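Local coordinates for protein F01G10.3, confirmed by transcript evidence (Caenorhabditis elegans, PDB 3K6J) that probably oxidises (3S)-3-hydroxyacyl-CoA with NAD+ as the dehydrogenase part of a multifunctional enzyme, and binds a zinc ion, at residues S205-S209 with Q210-T214; G377-N381 with E382-D386; Y431-D435 with A436-A440. All coordinates share one frame; numbering follows the deposited sequence.

All three contacts are helix N-termini, met in series along the chain with no nesting or crossing. Interaction 1 turns the chain from strand 198-202 of the large mixed sheet into helix 209-221, within the predicted NAD-binding part. Interaction 2 closes the short loop between helices 355-375 and 381-391, with a phosphate ion at the new helix start; the side chain of Ile379 lies about 10 Å from the zinc ion. Interaction 3 leads from the loop after helix 412-424 into helix 435-440, near the end of the chain. Interactions 2 and 3 have centres about 15 Å apart and both lean on helix 355-375, whereas the centre of interaction 1 is about 35 Å from that of interaction 3.

Interaction 1 of 3, residues S205-S209 with Q210-T214; sequences SHTSS and QAIAT
Ser208 OG receives the backbone N-H of Ala211 in a nearly straight bond of 3.1 Å (N-H...O 168°). Its first torsion of 74° sets the hydroxyl between backbone N and carbonyl carbon, where it faces the first turn of the helix. The carbonyl of the same residue takes the next amide: Ile212 N reaches Ser208 O at 3.0 Å, lying in the carbonyl plane. One residue on, Ala213 N donates to Ser209 O at 2.8 Å. Gln210 O accepts twice, from the amide of Thr214 and from Thr214 OG1 at 2.7 Å, the hydroxyl standing above the carbonyl plane. Ser208 is thus the N-cap of helix 209-221, which follows strand 198-202 in the Rossmann-type part of the enzyme; its OG also makes a weak hydrogen bond to Ser182 O. With an alanine here, the Ala211 amide would probably be left without its capping acceptor and the start of the helix would be held less well. The apolar contact lies on the buried side. Thr207 CG2 meets Ile212 CD1 at 3.5 Å, tighter than usual for two carbons, the side chains crossing at about a right angle. Thr207 CG2 also touches Ala211 CB at 3.9 Å, while Thr207 OG1 is hydrogen-bonded to Gly204 N and Leu184 O. Both Thr207 and Ile212 pack on Val185 of strand 184-188, and Ala211 on Ile161 of strand 161-164.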
loop_
_atom_site.group_PDB
_atom_site.type_symbol
_atom_site.label_atom_id
_atom_site.label_comp_id
_atom_site.label_asym_id
_atom_site.label_seq_id
_atom_site.Cartn_x
_atom_site.Cartn_y
_atom_site.Cartn_z
ATOM N N SER A 205 -11.024 -17.124 10.661
ATOM C CA SER A 205 -12.292 -17.842 10.827
ATOM C C SER A 205 -12.947 -17.608 12.170
ATOM O O SER A 205 -14.187 -17.668 12.281
ATOM C CB SER A 205 -12.123 -19.334 10.574
ATOM O OG SER A 205 -11.028 -19.850 11.281
ATOM N N HIS A 206 -12.154 -17.281 13.183
ATOM C CA HIS A 206 -12.718 -17.112 14.526
ATOM C C HIS A 206 -12.672 -15.682 15.068
ATOM O O HIS A 206 -13.291 -15.387 16.090
ATOM C CB HIS A 206 -12.111 -18.097 15.545
ATOM C CG HIS A 206 -12.944 -18.269 16.788
ATOM N ND1 HIS A 206 -14.246 -18.717 16.759
ATOM C CD2 HIS A 206 -12.659 -18.057 18.095
ATOM C CE1 HIS A 206 -14.725 -18.778 17.990
ATOM N NE2 HIS A 206 -13.788 -18.364 18.817
ATOM N N THR A 207 -11.978 -14.782 14.364
ATOM C CA THR A 207 -11.906 -13.368 14.761
ATOM C C THR A 207 -13.292 -12.839 15.093
ATOM O O THR A 207 -14.217 -12.975 14.268
ATOM C CB THR A 207 -11.333 -12.474 13.650
ATOM O OG1 THR A 207 -10.037 -12.941 13.260
ATOM C CG2 THR A 207 -11.204 -11.022 14.159
ATOM N N SER A 208 -13.415 -12.251 16.282
ATOM C CA SER A 208 -14.680 -11.704 16.773
ATOM C C SER A 208 -14.998 -10.281 16.277
ATOM O O SER A 208 -14.078 -9.490 15.948
ATOM C CB SER A 208 -14.686 -11.669 18.297
ATOM O OG SER A 208 -13.845 -10.624 18.764
ATOM N N SER A 209 -16.299 -9.951 16.297
ATOM C CA SER A 209 -16.783 -8.615 15.920
ATOM C C SER A 209 -16.144 -7.544 16.786
ATOM O O SER A 209 -15.808 -6.474 16.287
ATOM C CB SER A 209 -18.321 -8.536 15.968
ATOM O OG SER A 209 -18.803 -8.623 17.298
ATOM N N GLN A 210 -15.932 -7.848 18.067
ATOM C CA GLN A 210 -15.255 -6.926 18.963
ATOM C C GLN A 210 -13.838 -6.653 18.531
ATOM O O GLN A 210 -13.411 -5.504 18.488
ATOM C CB GLN A 210 -15.179 -7.456 20.390
ATOM C CG GLN A 210 -16.419 -7.310 21.172
ATOM C CD GLN A 210 -16.980 -8.642 21.496
ATOM O OE1 GLN A 210 -16.901 -9.583 20.682
ATOM N NE2 GLN A 210 -17.536 -8.764 22.705
ATOM N N ALA A 211 -13.092 -7.712 18.255
ATOM C CA ALA A 211 -11.729 -7.554 17.776
ATOM C C ALA A 211 -11.749 -6.659 16.538
ATOM O O ALA A 211 -10.973 -5.746 16.448
ATOM C CB ALA A 211 -11.080 -8.922 17.480
ATOM N N ILE A 212 -12.660 -6.915 15.610
ATOM C CA ILE A 212 -12.781 -6.106 14.402
ATOM C C ILE A 212 -13.092 -4.635 14.709
ATOM O O ILE A 212 -12.380 -3.729 14.221
ATOM C CB ILE A 212 -13.811 -6.691 13.423
ATOM C CG1 ILE A 212 -13.383 -8.090 12.957
ATOM C CG2 ILE A 212 -13.990 -5.766 12.210
ATOM C CD1 ILE A 212 -11.967 -8.171 12.358
ATOM N N ALA A 213 -14.098 -4.395 15.548
ATOM C CA ALA A 213 -14.491 -3.008 15.900
ATOM C C ALA A 213 -13.375 -2.285 16.628
ATOM O O ALA A 213 -13.115 -1.113 16.370
ATOM C CB ALA A 213 -15.802 -2.987 16.744
ATOM N N THR A 214 -12.711 -2.986 17.538
ATOM C CA THR A 214 -11.646 -2.385 18.335
ATOM C C THR A 214 -10.478 -1.989 17.429
ATOM O O THR A 214 -9.913 -0.922 17.589
ATOM C CB THR A 214 -11.201 -3.349 19.472
ATOM O OG1 THR A 214 -12.351 -3.721 20.231
ATOM C CG2 THR A 214 -10.150 -2.718 20.411
#

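Interaction 2 of 3, residues G377-N381 with E382-D386; sequences GVISN and ESLID. With PO4 (phosphate ion), chain C.
A phosphate ion, probably from the crystallisation liquor, sits at the N-cap of helix 381-391, where Ser380 and Ser383 meet. Ser380 OG accepts the backbone N-H of Ser383 at 3.0 Å (N-H...O 160°), a capping bond that gives this first-turn amide an acceptor. The backbone of Ser380 serves both ways: its N donates to phosphate O2 at 2.9 Å, through a distinctly bent bond, and its O receives Leu384 N at 3.1 Å. Ser383 adds a side-chain grip, its OG giving its proton to phosphate O3 in a short bond of 2.5 Å. With OG anti to its own carbonyl carbon (chi1 -78°), the Ser383 hydroxyl is directed to the anion. Gly230 N is a further donor to the phosphate, and the helix dipole would probably favour a negative charge at this end. Farther along, Ile385 N bonds to Asn381 O, and the Ile385 side chain lies against Asn381, its CD1 at 3.7 Å from Asn381 OD1. Apolar packing is carried by Ile379: CG1, anti to the backbone N (chi1 -170°), sends CD1 over the first turn to within 3.8 Å of Leu384 CB, the two side chains crossing at about a right angle, while Ile379 CG1 meets Ser383 CB at 3.7 Å. The approach to this loop is a Schellman motif, with Gly377 taking the positive phi that ends helix 355-375. Ile379 and Leu384 lie between two helices, touching Val236 of helix 234-253 and Ile374 of helix 355-375, while Lys233 NZ, just before helix 234-253, is hydrogen-bonded to Val378 O.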
loop_
_atom_site.group_PDB
_atom_site.type_symbol
_atom_site.label_atom_id
_atom_site.label_comp_id
_atom_site.label_asym_id
_atom_site.label_seq_id
_atom_site.Cartn_x
_atom_site.Cartn_y
_atom_site.Cartn_z
ATOM N N GLY A 377 -12.244 -13.851 -8.503
ATOM C CA GLY A 377 -12.444 -14.159 -7.078
ATOM C C GLY A 377 -11.319 -13.762 -6.126
ATOM O O GLY A 377 -11.393 -14.055 -4.935
ATOM N N VAL A 378 -10.291 -13.091 -6.646
ATOM C CA VAL A 378 -9.153 -12.579 -5.843
ATOM C C VAL A 378 -9.581 -11.499 -4.838
ATOM O O VAL A 378 -9.033 -11.399 -3.726
ATOM C CB VAL A 378 -8.033 -11.963 -6.758
ATOM C CG1 VAL A 378 -6.765 -11.703 -5.953
ATOM C CG2 VAL A 378 -7.713 -12.876 -7.938
ATOM N N ILE A 379 -10.542 -10.682 -5.249
ATOM C CA ILE A 379 -11.063 -9.594 -4.412
ATOM C C ILE A 379 -12.527 -9.375 -4.756
ATOM O O ILE A 379 -12.927 -9.538 -5.902
ATOM C CB ILE A 379 -10.262 -8.263 -4.635
ATOM C CG1 ILE A 379 -10.631 -7.190 -3.597
ATOM C CG2 ILE A 379 -10.396 -7.770 -6.106
ATOM C CD1 ILE A 379 -9.566 -6.091 -3.403
ATOM N N SER A 380 -13.312 -8.993 -3.770
ATOM C CA SER A 380 -14.685 -8.638 -4.017
ATOM C C SER A 380 -14.802 -7.230 -4.672
ATOM O O SER A 380 -13.884 -6.387 -4.589
ATOM C CB SER A 380 -15.465 -8.684 -2.695
ATOM O OG SER A 380 -15.363 -7.443 -2.031
ATOM N N ASN A 381 -15.935 -6.985 -5.324
ATOM C CA ASN A 381 -16.140 -5.735 -6.001
ATOM C C ASN A 381 -16.107 -4.574 -4.988
ATOM O O ASN A 381 -15.451 -3.567 -5.211
ATOM C CB ASN A 381 -17.433 -5.816 -6.823
ATOM C CG ASN A 381 -17.851 -4.483 -7.392
ATOM O OD1 ASN A 381 -18.499 -3.688 -6.707
ATOM N ND2 ASN A 381 -17.503 -4.234 -8.651
ATOM N N GLU A 382 -16.768 -4.764 -3.851
ATOM C CA GLU A 382 -16.856 -3.763 -2.807
ATOM C C GLU A 382 -15.505 -3.451 -2.151
ATOM O O GLU A 382 -15.207 -2.285 -1.846
ATOM C CB GLU A 382 -17.871 -4.189 -1.723
ATOM C CG GLU A 382 -19.331 -4.262 -2.189
ATOM C CD GLU A 382 -19.582 -5.375 -3.229
ATOM O OE1 GLU A 382 -20.320 -5.111 -4.203
ATOM O OE2 GLU A 382 -19.017 -6.491 -3.108
ATOM N N SER A 383 -14.709 -4.493 -1.906
ATOM C CA SER A 383 -13.398 -4.318 -1.283
ATOM C C SER A 383 -12.478 -3.532 -2.189
ATOM O O SER A 383 -11.887 -2.553 -1.764
ATOM C CB SER A 383 -12.747 -5.665 -0.944
ATOM O OG SER A 383 -13.315 -6.190 0.225
ATOM N N LEU A 384 -12.357 -3.963 -3.436
ATOM C CA LEU A 384 -11.501 -3.264 -4.389
ATOM C C LEU A 384 -11.801 -1.754 -4.489
ATOM O O LEU A 384 -10.887 -0.904 -4.419
ATOM C CB LEU A 384 -11.552 -3.935 -5.757
ATOM C CG LEU A 384 -10.618 -3.249 -6.764
ATOM C CD1 LEU A 384 -9.141 -3.338 -6.352
ATOM C CD2 LEU A 384 -10.843 -3.829 -8.186
ATOM N N ILE A 385 -13.092 -1.439 -4.601
ATOM C CA ILE A 385 -13.542 -0.074 -4.795
ATOM C C ILE A 385 -13.292 0.794 -3.573
ATOM O O ILE A 385 -12.759 1.896 -3.712
ATOM C CB ILE A 385 -15.015 0.004 -5.366
ATOM C CG1 ILE A 385 -15.061 -0.663 -6.761
ATOM C CG2 ILE A 385 -15.474 1.446 -5.521
ATOM C CD1 ILE A 385 -16.430 -0.672 -7.423
ATOM N N ASP A 386 -13.612 0.298 -2.378
ATOM C CA ASP A 386 -13.314 1.014 -1.155
ATOM C C ASP A 386 -11.807 1.272 -1.038
ATOM O O ASP A 386 -11.388 2.375 -0.693
ATOM C CB ASP A 386 -13.781 0.206 0.059
ATOM C CG ASP A 386 -15.310 0.243 0.265
ATOM O OD1 ASP A 386 -15.818 -0.623 1.033
ATOM O OD2 ASP A 386 -15.980 1.148 -0.294
HETATM P P PO4 C . -12.708 -9.732 0.203
HETATM O O1 PO4 C . -14.178 -9.626 0.550
HETATM O O2 PO4 C . -12.525 -10.145 -1.242
HETATM O O3 PO4 C . -12.071 -8.372 0.323
HETATM O O4 PO4 C . -12.067 -10.708 1.166
#

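Interaction 3 of 3, residues Y431-D435 with A436-A440; sequences YIVAD and ALKTA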
loop_
_atom_site.group_PDB
_atom_site.type_symbol
_atom_site.label_atom_id
_atom_site.label_comp_id
_atom_site.label_asym_id
_atom_site.label_seq_id
_atom_site.Cartn_x
_atom_site.Cartn_y
_atom_site.Cartn_z
ATOM N N TYR A 431 -5.451 -4.644 -22.940
ATOM C CA TYR A 431 -6.561 -3.973 -23.624
ATOM C C TYR A 431 -7.776 -4.875 -23.844
ATOM O O TYR A 431 -8.811 -4.411 -24.322
ATOM C CB TYR A 431 -6.101 -3.377 -24.958
ATOM C CG TYR A 431 -4.843 -2.539 -24.867
ATOM C CD1 TYR A 431 -4.775 -1.443 -24.009
ATOM C CD2 TYR A 431 -3.729 -2.827 -25.659
ATOM C CE1 TYR A 431 -3.628 -0.664 -23.919
ATOM C CE2 TYR A 431 -2.568 -2.053 -25.581
ATOM C CZ TYR A 431 -2.525 -0.969 -24.707
ATOM O OH TYR A 431 -1.383 -0.185 -24.613
ATOM N N ILE A 432 -7.642 -6.160 -23.508
ATOM C CA ILE A 432 -8.753 -7.114 -23.573
ATOM C C ILE A 432 -9.713 -6.858 -22.416
ATOM O O ILE A 432 -9.405 -7.160 -21.257
ATOM C CB ILE A 432 -8.252 -8.572 -23.491
ATOM C CG1 ILE A 432 -7.035 -8.799 -24.416
ATOM C CG2 ILE A 432 -9.432 -9.576 -23.684
ATOM C CD1 ILE A 432 -7.338 -9.316 -25.806
ATOM N N VAL A 433 -10.874 -6.304 -22.734
ATOM C CA VAL A 433 -11.866 -5.933 -21.721
ATOM C C VAL A 433 -12.399 -7.135 -20.928
ATOM O O VAL A 433 -12.747 -8.165 -21.498
ATOM C CB VAL A 433 -13.020 -5.099 -22.342
ATOM C CG1 VAL A 433 -14.018 -4.651 -21.288
ATOM C CG2 VAL A 433 -12.457 -3.870 -23.042
ATOM N N ALA A 434 -12.452 -6.994 -19.603
ATOM C CA ALA A 434 -12.999 -8.029 -18.722
ATOM C C ALA A 434 -14.536 -8.047 -18.710
ATOM O O ALA A 434 -15.178 -6.985 -18.743
ATOM C CB ALA A 434 -12.468 -7.842 -17.302
ATOM N N ASP A 435 -15.116 -9.251 -18.644
ATOM C CA ASP A 435 -16.567 -9.416 -18.512
ATOM C C ASP A 435 -17.149 -8.660 -17.326
ATOM O O ASP A 435 -18.223 -8.077 -17.450
ATOM C CB ASP A 435 -16.959 -10.902 -18.434
ATOM C CG ASP A 435 -16.747 -11.644 -19.761
ATOM O OD1 ASP A 435 -16.787 -10.998 -20.825
ATOM O OD2 ASP A 435 -16.531 -12.877 -19.748
ATOM N N ALA A 436 -16.450 -8.648 -16.183
ATOM C CA ALA A 436 -16.945 -7.914 -14.994
ATOM C C ALA A 436 -16.990 -6.400 -15.224
ATOM O O ALA A 436 -17.812 -5.695 -14.638
ATOM C CB ALA A 436 -16.109 -8.243 -13.747
ATOM N N LEU A 437 -16.100 -5.902 -16.074
ATOM C CA LEU A 437 -16.126 -4.478 -16.420
ATOM C C LEU A 437 -17.352 -4.181 -17.290
ATOM O O LEU A 437 -18.135 -3.281 -16.960
ATOM C CB LEU A 437 -14.827 -4.026 -17.117
ATOM C CG LEU A 437 -14.552 -2.511 -17.123
ATOM C CD1 LEU A 437 -13.097 -2.215 -17.497
ATOM C CD2 LEU A 437 -15.482 -1.762 -18.057
ATOM N N LYS A 438 -17.494 -4.949 -18.386
ATOM C CA LYS A 438 -18.690 -4.937 -19.274
ATOM C C LYS A 438 -19.964 -5.026 -18.442
ATOM O O LYS A 438 -20.892 -4.230 -18.636
ATOM C CB LYS A 438 -18.667 -6.110 -20.273
ATOM C CG LYS A 438 -17.694 -5.985 -21.439
ATOM C CD LYS A 438 -17.068 -7.341 -21.768
ATOM C CE LYS A 438 -17.894 -8.159 -22.762
ATOM N NZ LYS A 438 -17.243 -8.156 -24.109
ATOM N N THR A 439 -19.977 -5.977 -17.500
ATOM C CA THR A 439 -21.100 -6.168 -16.570
ATOM C C THR A 439 -21.421 -4.917 -15.764
ATOM O O THR A 439 -22.550 -4.444 -15.794
ATOM C CB THR A 439 -20.894 -7.390 -15.637
ATOM O OG1 THR A 439 -21.115 -8.587 -16.389
ATOM C CG2 THR A 439 -21.862 -7.353 -14.424
ATOM N N ALA A 440 -20.434 -4.374 -15.061
ATOM C CA ALA A 440 -20.647 -3.161 -14.268
ATOM C C ALA A 440 -21.028 -1.939 -15.132
ATOM O O ALA A 440 -21.749 -1.065 -14.672
ATOM C CB ALA A 440 -19.425 -2.863 -13.426
#
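Asp435 O is gripped by two donors of Thr439: the backbone N at 2.7 Å, tilted 19° from the carbonyl plane, and OG1 at 3.1 Å, which stands well above that plane. This is the first turn of helix 435-440, close to the C-terminal end of the modelled chain, and Ala434 is its N-cap residue. Having no side-chain acceptor, Ala434 contributes its carbonyl alone: Lys438 N bonds to Ala434 O at 3.1 Å and nearly straight (169°), while Leu437 N makes a weak, bent bond to the same oxygen. The amide of Ala436 is instead taken by Glu375 OE1 of helix 355-375, so a neighbouring helix supplies an acceptor for this helix start. Leu437 also touches Asn368 of helix 355-375, and Val433 packs against Leu418 and Val419 of helix 412-424. On the outer side, Asp435 and Lys438 lie alongside each other, but Asp435 OD1 is 4.4 Å from Lys438 NZ, too far for a salt bridge. The lysine chain is kinked beyond CG, and that carbon lies against the valine, Lys438 CG 3.9 Å from Val433 CG1.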